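Local coordinates for endosialidase (Enterobacteria phage phi92, PDB 4HIZ), which cleaves alpha-2,8- and alpha-2,9-linked polysialic acid within the chain, an activity that probably lets the phage degrade the capsule of its bacterial host, at residues 293-298 with 303-308; 86-91 with 351-356; 427-432 with 466-471. All blocks are in the same frame, centred on the assembly; numbering follows the deposited sequence.

Contact 1 (293-298 with 303-308). With EDO (1,2-ethanediol), chain J.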
loop_
_atom_site.group_PDB
_atom_site.type_symbol
_atom_site.label_atom_id
_atom_site.label_comp_id
_atom_site.label_asym_id
_atom_site.label_seq_id
_atom_site.Cartn_x
_atom_site.Cartn_y
_atom_site.Cartn_z
ATOM N N HIS A 293 0.173 27.357 -21.207
ATOM C CA HIS A 293 1.094 27.052 -20.102
ATOM C C HIS A 293 1.053 28.167 -19.087
ATOM O O HIS A 293 1.225 29.345 -19.457
ATOM C CB HIS A 293 2.520 26.887 -20.685
ATOM C CG HIS A 293 3.595 26.634 -19.659
ATOM N ND1 HIS A 293 4.262 27.659 -19.019
ATOM C CD2 HIS A 293 4.160 25.481 -19.209
ATOM C CE1 HIS A 293 5.198 27.148 -18.224
ATOM N NE2 HIS A 293 5.159 25.831 -18.333
ATOM N N SER A 294 0.771 27.825 -17.819
ATOM C CA SER A 294 0.732 28.795 -16.715
ATOM C C SER A 294 -0.602 29.563 -16.691
ATOM O O SER A 294 -1.314 29.674 -17.712
ATOM C CB SER A 294 1.944 29.766 -16.750
ATOM O OG SER A 294 2.192 30.331 -15.469
ATOM N N PHE A 295 -0.916 30.086 -15.522
ATOM C CA PHE A 295 -2.224 30.691 -15.274
ATOM C C PHE A 295 -2.030 31.706 -14.173
ATOM O O PHE A 295 -1.379 31.418 -13.155
ATOM C CB PHE A 295 -3.213 29.597 -14.807
ATOM C CG PHE A 295 -4.576 30.107 -14.471
ATOM C CD1 PHE A 295 -4.871 30.501 -13.172
ATOM C CD2 PHE A 295 -5.566 30.171 -15.448
ATOM C CE1 PHE A 295 -6.174 30.950 -12.823
ATOM C CE2 PHE A 295 -6.859 30.625 -15.135
ATOM C CZ PHE A 295 -7.160 31.013 -13.819
ATOM N N THR A 296 -2.626 32.892 -14.307
ATOM C CA THR A 296 -2.632 33.782 -13.143
ATOM C C THR A 296 -3.865 34.696 -13.165
ATOM O O THR A 296 -4.343 35.130 -14.224
ATOM C CB THR A 296 -1.319 34.620 -13.056
ATOM O OG1 THR A 296 -1.270 35.333 -11.816
ATOM C CG2 THR A 296 -1.231 35.636 -14.208
ATOM N N VAL A 297 -4.407 34.951 -11.979
ATOM C CA VAL A 297 -5.584 35.815 -11.849
ATOM C C VAL A 297 -5.204 37.281 -11.749
ATOM O O VAL A 297 -4.329 37.648 -10.973
ATOM C CB VAL A 297 -6.407 35.438 -10.623
ATOM C CG1 VAL A 297 -7.557 36.466 -10.399
ATOM C CG2 VAL A 297 -6.962 34.046 -10.812
ATOM N N ILE A 298 -5.887 38.120 -12.518
ATOM C CA ILE A 298 -5.681 39.561 -12.449
ATOM C C ILE A 298 -6.775 40.169 -11.547
ATOM O O ILE A 298 -6.486 41.037 -10.728
ATOM C CB ILE A 298 -5.708 40.164 -13.864
ATOM C CG1 ILE A 298 -4.414 39.782 -14.604
ATOM C CG2 ILE A 298 -5.915 41.707 -13.813
ATOM C CD1 ILE A 298 -4.612 39.527 -16.040
ATOM N N TYR A 303 -13.317 37.898 -12.838
ATOM C CA TYR A 303 -12.893 36.751 -13.640
ATOM C C TYR A 303 -11.970 37.203 -14.756
ATOM O O TYR A 303 -12.086 36.788 -15.912
ATOM C CB TYR A 303 -14.088 35.948 -14.169
ATOM C CG TYR A 303 -14.818 35.303 -13.024
ATOM C CD1 TYR A 303 -15.783 36.019 -12.313
ATOM C CD2 TYR A 303 -14.499 34.009 -12.609
ATOM C CE1 TYR A 303 -16.439 35.470 -11.243
ATOM C CE2 TYR A 303 -15.144 33.440 -11.509
ATOM C CZ TYR A 303 -16.115 34.179 -10.834
ATOM O OH TYR A 303 -16.763 33.635 -9.737
ATOM N N THR A 304 -11.045 38.072 -14.396
ATOM C CA THR A 304 -9.999 38.486 -15.343
ATOM C C THR A 304 -8.744 37.671 -15.057
ATOM O O THR A 304 -8.230 37.682 -13.944
ATOM C CB THR A 304 -9.679 40.008 -15.173
ATOM O OG1 THR A 304 -10.893 40.791 -15.293
ATOM C CG2 THR A 304 -8.714 40.459 -16.245
ATOM N N PHE A 305 -8.259 36.941 -16.051
ATOM C CA PHE A 305 -7.053 36.132 -15.856
ATOM C C PHE A 305 -6.267 35.997 -17.150
ATOM O O PHE A 305 -6.730 36.383 -18.224
ATOM C CB PHE A 305 -7.371 34.774 -15.194
ATOM C CG PHE A 305 -8.282 33.834 -15.988
ATOM C CD1 PHE A 305 -7.895 33.284 -17.220
ATOM C CD2 PHE A 305 -9.468 33.381 -15.410
ATOM C CE1 PHE A 305 -8.727 32.363 -17.895
ATOM C CE2 PHE A 305 -10.294 32.433 -16.063
ATOM C CZ PHE A 305 -9.950 31.935 -17.303
ATOM N N ALA A 306 -5.053 35.475 -17.038
ATOM C CA ALA A 306 -4.208 35.324 -18.203
ATOM C C ALA A 306 -3.669 33.884 -18.232
ATOM O O ALA A 306 -3.425 33.279 -17.180
ATOM C CB ALA A 306 -3.051 36.312 -18.172
ATOM N N VAL A 307 -3.473 33.361 -19.442
ATOM C CA VAL A 307 -2.895 32.022 -19.645
ATOM C C VAL A 307 -1.657 32.224 -20.515
ATOM O O VAL A 307 -1.705 33.000 -21.466
ATOM C CB VAL A 307 -3.913 31.153 -20.404
ATOM C CG1 VAL A 307 -3.272 29.915 -21.052
ATOM C CG2 VAL A 307 -5.115 30.803 -19.496
ATOM N N GLY A 308 -0.534 31.580 -20.185
ATOM C CA GLY A 308 0.641 31.756 -21.028
ATOM C C GLY A 308 0.531 30.921 -22.297
ATOM O O GLY A 308 -0.177 29.901 -22.348
HETATM C C1 EDO J . -0.020 34.690 -7.548
HETATM O O1 EDO J . -0.530 33.450 -7.039
HETATM C C2 EDO J . -0.899 35.218 -8.681
HETATM O O2 EDO J . -1.557 34.135 -9.382
#
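The ring of Phe295 meets the ring of Phe305 obliquely, and the corner atom CE2 of Phe295 sits over the centre of the Phe305 ring, 3.5 Å from CD1 of Phe305. The two planes stand at 48°, with centroids 4.7 Å apart. With CG of Phe305 between the backbone N and the carbonyl carbon (chi1 62°), one face of its ring is turned to Phe295. On the same face of the sheet CD2 of Phe295 touches CG2 of Val307 at 4.1 Å. Beneath the rings runs an antiparallel beta hairpin, the edge strand 291-297 and its inner neighbour 304-311 in a four-stranded blade of the catalytic beta-propeller. Thr296 and Ala306 make a hydrogen-bonded pair, Thr296 N to Ala306 O at 3.0 Å and Ala306 N to Thr296 O at 2.9 Å, both nearly straight. Toward the turn, Ile298 N reaches Thr304 O at 2.8 Å, while CB of Ile298 packs on CG2 of Thr304 at 3.8 Å. Tyr303 and Thr304 together face Asp299 in a G1 beta bulge. Further out, Phe324 and Tyr159 also meet the ring of Phe305, so aromatic packing continues into the next strand and the preceding blade. On the opposite face of the sheet, Thr296 OG1 is hydrogen-bonded to O2 of a 1,2-ethanediol, probably from the crystallisation liquor, at 2.7 Å and also accepts the backbone N-H of Tyr354.

Contact 2 (86-91 with 351-356). With NA (sodium ion), chain B.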
loop_
_atom_site.group_PDB
_atom_site.type_symbol
_atom_site.label_atom_id
_atom_site.label_comp_id
_atom_site.label_asym_id
_atom_site.label_seq_id
_atom_site.Cartn_x
_atom_site.Cartn_y
_atom_site.Cartn_z
ATOM N N THR A 86 4.104 18.985 -13.709
ATOM C CA THR A 86 3.241 19.918 -12.969
ATOM C C THR A 86 3.196 21.279 -13.689
ATOM O O THR A 86 2.251 22.025 -13.461
ATOM C CB THR A 86 3.728 20.173 -11.547
ATOM O OG1 THR A 86 5.022 20.776 -11.621
ATOM C CG2 THR A 86 3.803 18.820 -10.732
ATOM N N GLN A 87 4.177 21.579 -14.555
ATOM C CA GLN A 87 4.213 22.915 -15.223
ATOM C C GLN A 87 2.874 23.223 -15.892
ATOM O O GLN A 87 2.289 22.345 -16.532
ATOM C CB GLN A 87 5.343 22.994 -16.281
ATOM C CG GLN A 87 5.179 21.987 -17.379
ATOM C CD GLN A 87 6.274 22.081 -18.471
ATOM O OE1 GLN A 87 6.601 21.080 -19.105
ATOM N NE2 GLN A 87 6.810 23.288 -18.705
ATOM N N ASP A 88 2.337 24.435 -15.696
ATOM C CA ASP A 88 2.563 25.277 -14.523
ATOM C C ASP A 88 1.165 25.438 -13.915
ATOM O O ASP A 88 0.446 26.398 -14.246
ATOM C CB ASP A 88 3.162 26.644 -14.901
ATOM C CG ASP A 88 3.387 27.540 -13.688
ATOM O OD1 ASP A 88 3.401 27.008 -12.539
ATOM O OD2 ASP A 88 3.541 28.782 -13.867
ATOM N N LYS A 89 0.780 24.488 -13.064
ATOM C CA LYS A 89 -0.614 24.272 -12.677
ATOM C C LYS A 89 -0.860 24.259 -11.189
ATOM O O LYS A 89 -2.022 24.142 -10.773
ATOM C CB LYS A 89 -1.093 22.886 -13.204
ATOM C CG LYS A 89 -1.096 22.798 -14.752
ATOM C CD LYS A 89 -1.662 21.457 -15.223
ATOM C CE LYS A 89 -0.620 20.288 -14.984
ATOM N NZ LYS A 89 0.528 20.347 -16.040
ATOM N N THR A 90 0.190 24.314 -10.370
ATOM C CA THR A 90 -0.068 24.185 -8.920
ATOM C C THR A 90 -0.854 25.350 -8.323
ATOM O O THR A 90 -0.807 26.470 -8.838
ATOM C CB THR A 90 1.229 23.984 -8.099
ATOM O OG1 THR A 90 2.049 25.152 -8.170
ATOM C CG2 THR A 90 1.990 22.729 -8.562
ATOM N N PHE A 91 -1.569 25.084 -7.231
ATOM C CA PHE A 91 -2.288 26.137 -6.527
ATOM C C PHE A 91 -2.659 25.658 -5.137
ATOM O O PHE A 91 -2.597 24.455 -4.841
ATOM C CB PHE A 91 -3.539 26.580 -7.358
ATOM C CG PHE A 91 -4.573 25.495 -7.538
ATOM C CD1 PHE A 91 -5.566 25.271 -6.564
ATOM C CD2 PHE A 91 -4.544 24.664 -8.654
ATOM C CE1 PHE A 91 -6.512 24.251 -6.748
ATOM C CE2 PHE A 91 -5.498 23.643 -8.850
ATOM C CZ PHE A 91 -6.489 23.427 -7.886
ATOM N N CYS A 351 6.141 31.308 -17.648
ATOM C CA CYS A 351 5.449 31.226 -16.357
ATOM C C CYS A 351 5.026 32.651 -16.085
ATOM O O CYS A 351 5.834 33.590 -16.221
ATOM C CB CYS A 351 6.392 30.758 -15.256
ATOM S SG CYS A 351 6.812 28.983 -15.405
ATOM N N ILE A 352 3.767 32.830 -15.708
ATOM C CA ILE A 352 3.271 34.187 -15.483
ATOM C C ILE A 352 2.572 34.299 -14.136
ATOM O O ILE A 352 1.831 33.390 -13.744
ATOM C CB ILE A 352 2.288 34.650 -16.587
ATOM C CG1 ILE A 352 1.149 33.643 -16.796
ATOM C CG2 ILE A 352 3.038 34.850 -17.898
ATOM C CD1 ILE A 352 0.047 34.156 -17.778
ATOM N N LYS A 353 2.822 35.398 -13.420
ATOM C CA LYS A 353 2.157 35.635 -12.132
ATOM C C LYS A 353 1.903 37.128 -11.963
ATOM O O LYS A 353 2.781 37.948 -12.199
ATOM C CB LYS A 353 2.995 35.116 -10.962
ATOM C CG LYS A 353 3.131 33.568 -10.921
ATOM C CD LYS A 353 1.771 32.903 -10.640
ATOM C CE LYS A 353 1.801 31.357 -10.840
ATOM N NZ LYS A 353 2.188 31.014 -12.301
ATOM N N TYR A 354 0.698 37.453 -11.533
ATOM C CA TYR A 354 0.313 38.848 -11.281
ATOM C C TYR A 354 0.334 39.133 -9.795
ATOM O O TYR A 354 -0.274 38.382 -9.002
ATOM C CB TYR A 354 -1.085 39.052 -11.849
ATOM C CG TYR A 354 -1.665 40.434 -11.742
ATOM C CD1 TYR A 354 -1.359 41.410 -12.686
ATOM C CD2 TYR A 354 -2.573 40.742 -10.739
ATOM C CE1 TYR A 354 -1.949 42.688 -12.612
ATOM C CE2 TYR A 354 -3.142 42.004 -10.666
ATOM C CZ TYR A 354 -2.817 42.954 -11.594
ATOM O OH TYR A 354 -3.418 44.217 -11.520
ATOM N N TYR A 355 1.024 40.212 -9.406
ATOM C CA TYR A 355 1.019 40.656 -8.011
ATOM C C TYR A 355 0.910 42.163 -7.955
ATOM O O TYR A 355 1.741 42.868 -8.540
ATOM C CB TYR A 355 2.341 40.306 -7.336
ATOM C CG TYR A 355 2.616 38.851 -7.184
ATOM C CD1 TYR A 355 2.114 38.154 -6.092
ATOM C CD2 TYR A 355 3.398 38.174 -8.106
ATOM C CE1 TYR A 355 2.392 36.807 -5.911
ATOM C CE2 TYR A 355 3.683 36.826 -7.943
ATOM C CZ TYR A 355 3.163 36.152 -6.843
ATOM O OH TYR A 355 3.443 34.825 -6.645
ATOM N N ASP A 356 -0.102 42.655 -7.243
ATOM C CA ASP A 356 -0.196 44.083 -6.962
ATOM C C ASP A 356 -0.071 44.937 -8.218
ATOM O O ASP A 356 0.669 45.927 -8.239
ATOM C CB ASP A 356 0.894 44.483 -5.981
ATOM C CG ASP A 356 0.735 43.797 -4.650
ATOM O OD1 ASP A 356 -0.435 43.534 -4.259
ATOM O OD2 ASP A 356 1.763 43.498 -3.987
HETATM NA NA NA B . 0.984 28.473 -8.647
HETATM O O HOH W 1 0.324 28.830 -12.850
HETATM O O HOH W 2 -0.653 30.761 -8.214
#
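Asp88 and Lys353 reach for each other head-on and join in a salt bridge, with NZ of Lys353 3.0 Å from OD2 of Asp88. The ammonium lies above the carboxylate plane, 35° out of it. It gets there because the lysine chain bends at chi2 and again at chi4 (-60°), curling its end back so that NZ also donates to Ile352 O at 2.8 Å. The carboxylate is extended toward strand 347-355 by a first torsion that sets CG opposite the backbone N (chi1 179°), and a cis peptide bond precedes the residue. Close beside the bridge, SG of Cys351 lies 3.6 Å from OD2 of Asp88. This is the compact, buried part of the contact; beyond it the segments part, and a single water spans the gap. It accepts from NZ of Lys353 at 2.9 Å, the third acceptor of that ammonium, and donates to Asp88 O at 2.8 Å. On this looser side Thr90 O binds a sodium ion at 2.7 Å, Val477 O is another ligand, and a second water completes the ligands found. CE of Lys353 passes 3.7 Å from the sodium. The shortest bond to OD2 of Asp88 comes from Ser294 OG, while Ser476 OG meets OD1, tying three parts of the propeller to one carboxylate. The lysine, with the sodium ion nearby, would probably favour the ionised carboxylate, whose one negative charge balances the ammonium it meets.

Contact 3 (427-432 with 466-471). With EDO (1,2-ethanediol), chain O.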
loop_
_atom_site.group_PDB
_atom_site.type_symbol
_atom_site.label_atom_id
_atom_site.label_comp_id
_atom_site.label_asym_id
_atom_site.label_seq_id
_atom_site.Cartn_x
_atom_site.Cartn_y
_atom_site.Cartn_z
ATOM N N ASN A 427 23.475 15.894 -22.394
ATOM C CA ASN A 427 24.213 14.781 -21.771
ATOM C C ASN A 427 23.244 13.643 -21.471
ATOM O O ASN A 427 22.934 13.362 -20.297
ATOM C CB ASN A 427 24.851 15.286 -20.476
ATOM C CG ASN A 427 25.705 14.244 -19.779
ATOM O OD1 ASN A 427 26.265 13.327 -20.427
ATOM N ND2 ASN A 427 25.826 14.376 -18.452
ATOM N N ARG A 428 22.764 12.970 -22.513
ATOM C CA ARG A 428 21.711 11.976 -22.342
ATOM C C ARG A 428 22.296 10.576 -22.522
ATOM O O ARG A 428 23.498 10.414 -22.860
ATOM C CB ARG A 428 20.594 12.227 -23.370
ATOM C CG ARG A 428 20.058 13.657 -23.317
ATOM C CD ARG A 428 19.374 13.969 -21.921
ATOM N NE ARG A 428 19.107 15.412 -21.860
ATOM C CZ ARG A 428 18.004 15.988 -22.338
ATOM N NH1 ARG A 428 16.995 15.244 -22.800
ATOM N NH2 ARG A 428 17.892 17.310 -22.319
ATOM N N TYR A 429 21.448 9.567 -22.298
ATOM C CA TYR A 429 21.785 8.157 -22.584
ATOM C C TYR A 429 22.719 7.534 -21.556
ATOM O O TYR A 429 23.298 6.480 -21.810
ATOM C CB TYR A 429 22.331 7.975 -24.013
ATOM C CG TYR A 429 21.435 8.524 -25.084
ATOM C CD1 TYR A 429 20.196 7.939 -25.364
ATOM C CD2 TYR A 429 21.830 9.623 -25.832
ATOM C CE1 TYR A 429 19.384 8.416 -26.406
ATOM C CE2 TYR A 429 21.030 10.116 -26.856
ATOM C CZ TYR A 429 19.813 9.517 -27.128
ATOM O OH TYR A 429 19.024 9.996 -28.149
ATOM N N LYS A 430 22.835 8.172 -20.387
ATOM C CA LYS A 430 23.498 7.554 -19.235
ATOM C C LYS A 430 22.867 8.139 -17.995
ATOM O O LYS A 430 22.337 9.280 -18.032
ATOM C CB LYS A 430 24.994 7.854 -19.197
ATOM C CG LYS A 430 25.323 9.315 -19.030
ATOM C CD LYS A 430 26.806 9.550 -18.997
ATOM C CE LYS A 430 27.384 9.254 -20.356
ATOM N NZ LYS A 430 28.861 9.445 -20.431
ATOM N N GLY A 431 22.907 7.386 -16.889
ATOM C CA GLY A 431 22.304 7.907 -15.662
ATOM C C GLY A 431 23.134 9.059 -15.107
ATOM O O GLY A 431 24.362 8.999 -15.075
ATOM N N THR A 432 22.479 10.123 -14.636
ATOM C CA THR A 432 23.220 11.287 -14.112
ATOM C C THR A 432 22.418 11.922 -12.976
ATOM O O THR A 432 21.288 11.486 -12.700
ATOM C CB THR A 432 23.427 12.414 -15.177
ATOM O OG1 THR A 432 22.168 13.053 -15.434
ATOM C CG2 THR A 432 24.009 11.836 -16.492
ATOM N N HIS A 466 18.144 5.630 -19.860
ATOM C CA HIS A 466 17.969 4.647 -20.944
ATOM C C HIS A 466 17.011 5.099 -22.036
ATOM O O HIS A 466 16.783 4.366 -23.001
ATOM C CB HIS A 466 17.504 3.281 -20.439
ATOM C CG HIS A 466 18.494 2.569 -19.568
ATOM N ND1 HIS A 466 18.249 1.302 -19.085
ATOM C CD2 HIS A 466 19.739 2.907 -19.131
ATOM C CE1 HIS A 466 19.289 0.889 -18.374
ATOM N NE2 HIS A 466 20.199 1.848 -18.367
ATOM N N ILE A 467 16.468 6.304 -21.894
ATOM C CA ILE A 467 15.807 7.007 -23.017
ATOM C C ILE A 467 16.280 8.452 -23.010
ATOM O O ILE A 467 16.777 8.951 -21.989
ATOM C CB ILE A 467 14.246 6.941 -23.001
ATOM C CG1 ILE A 467 13.635 7.737 -21.827
ATOM C CG2 ILE A 467 13.735 5.494 -23.015
ATOM C CD1 ILE A 467 12.109 7.754 -21.898
ATOM N N VAL A 468 16.154 9.113 -24.160
ATOM C CA VAL A 468 16.706 10.450 -24.310
ATOM C C VAL A 468 15.885 11.448 -23.501
ATOM O O VAL A 468 16.438 12.428 -22.997
ATOM C CB VAL A 468 16.752 10.888 -25.798
ATOM C CG1 VAL A 468 15.329 11.137 -26.336
ATOM C CG2 VAL A 468 17.612 12.132 -25.926
ATOM N N ASN A 469 14.595 11.154 -23.298
ATOM C CA ASN A 469 13.717 12.134 -22.667
ATOM C C ASN A 469 13.953 12.168 -21.156
ATOM O O ASN A 469 14.242 11.139 -20.534
ATOM C CB ASN A 469 12.246 11.776 -22.867
ATOM C CG ASN A 469 11.914 11.443 -24.270
ATOM O OD1 ASN A 469 11.802 10.255 -24.637
ATOM N ND2 ASN A 469 11.783 12.466 -25.092
ATOM N N SER A 470 13.804 13.352 -20.579
ATOM C CA SER A 470 13.920 13.539 -19.134
ATOM C C SER A 470 12.687 14.203 -18.559
ATOM O O SER A 470 12.165 15.180 -19.118
ATOM C CB SER A 470 15.144 14.401 -18.825
ATOM O OG SER A 470 15.244 14.638 -17.425
ATOM N N ALA A 471 12.231 13.686 -17.410
ATOM C CA ALA A 471 11.111 14.308 -16.687
ATOM C C ALA A 471 11.587 15.308 -15.632
ATOM O O ALA A 471 10.764 15.899 -14.913
ATOM C CB ALA A 471 10.270 13.236 -16.046
HETATM C C1 EDO O . 15.127 19.773 -24.683
HETATM O O1 EDO O . 14.753 18.784 -25.641
HETATM C C2 EDO O . 14.595 19.325 -23.341
HETATM O O2 EDO O . 15.162 18.047 -23.064
#
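Arg428 and Tyr429 close on Val468 from neighbouring positions of one loop, and the arginine can be followed outward atom by atom. Its CB rests 3.9 Å from CG2 of Val468, and CG keeps the same distance from that methyl group, so the start of the chain is apolar packing that crosses the valine at an angle. The chain then bends at chi2 (-63°), which brings CD within 3.5 Å of Val468 O. NE turns elsewhere and forms a salt bridge with Glu419. At the tip NH1 donates to Val468 O at 2.9 Å, with an angle of 156° at the hydrogen; the oxygen lies at the guanidinium edge, practically in its plane. Together Val468 O and Glu419 would hold the rotation of the guanidinium. NH2 also donates to O2 of a 1,2-ethanediol, probably from the crystallisation liquor, at 2.9 Å, and NH1 adds a weak bond to the same oxygen.

Tyr429 lies beside Val468, the two side chains heading in a common direction, and meets it with the phenol end: OH lies 3.4 Å from CB of Val468, and CZ 3.6 Å from that same atom. CG2 of Val468 thus meets both the aliphatic part of the arginine and the phenol end of the tyrosine. Outside the pair, Arg187 of a second subunit makes a cation-pi contact with the Tyr429 ring, and Tyr185 of that subunit packs on it as well. His466 also meets Tyr185 of the second subunit. Neither segment contains regular helix or strand. Residues 427-432 belong to a loop within one propeller blade, between strands 407-413 and 435-442, and they pack against the crossover from strand 456-460 to strand 473-480 of the next blade, at a subunit interface of the trimeric endosialidase.

Overall arrangement
Contacts 1 and 2 form one continuous patch, their centres 8 Å apart, with contact 1 nested within the long chain loop that contact 2 closes. Ser294 OG joins them by a probable hydrogen bond to Asp88 OD2 at 2.6 Å. The sodium ion bound in contact 2 lies about 7 Å from the side chain of Ser294. Contact 3 stands apart, its centre 33 Å from that of contact 1 and 28 Å from that of contact 2, and faces a second subunit. Its Val468 side chain is about 10 Å from a bound sialic acid, near glycan without touching it.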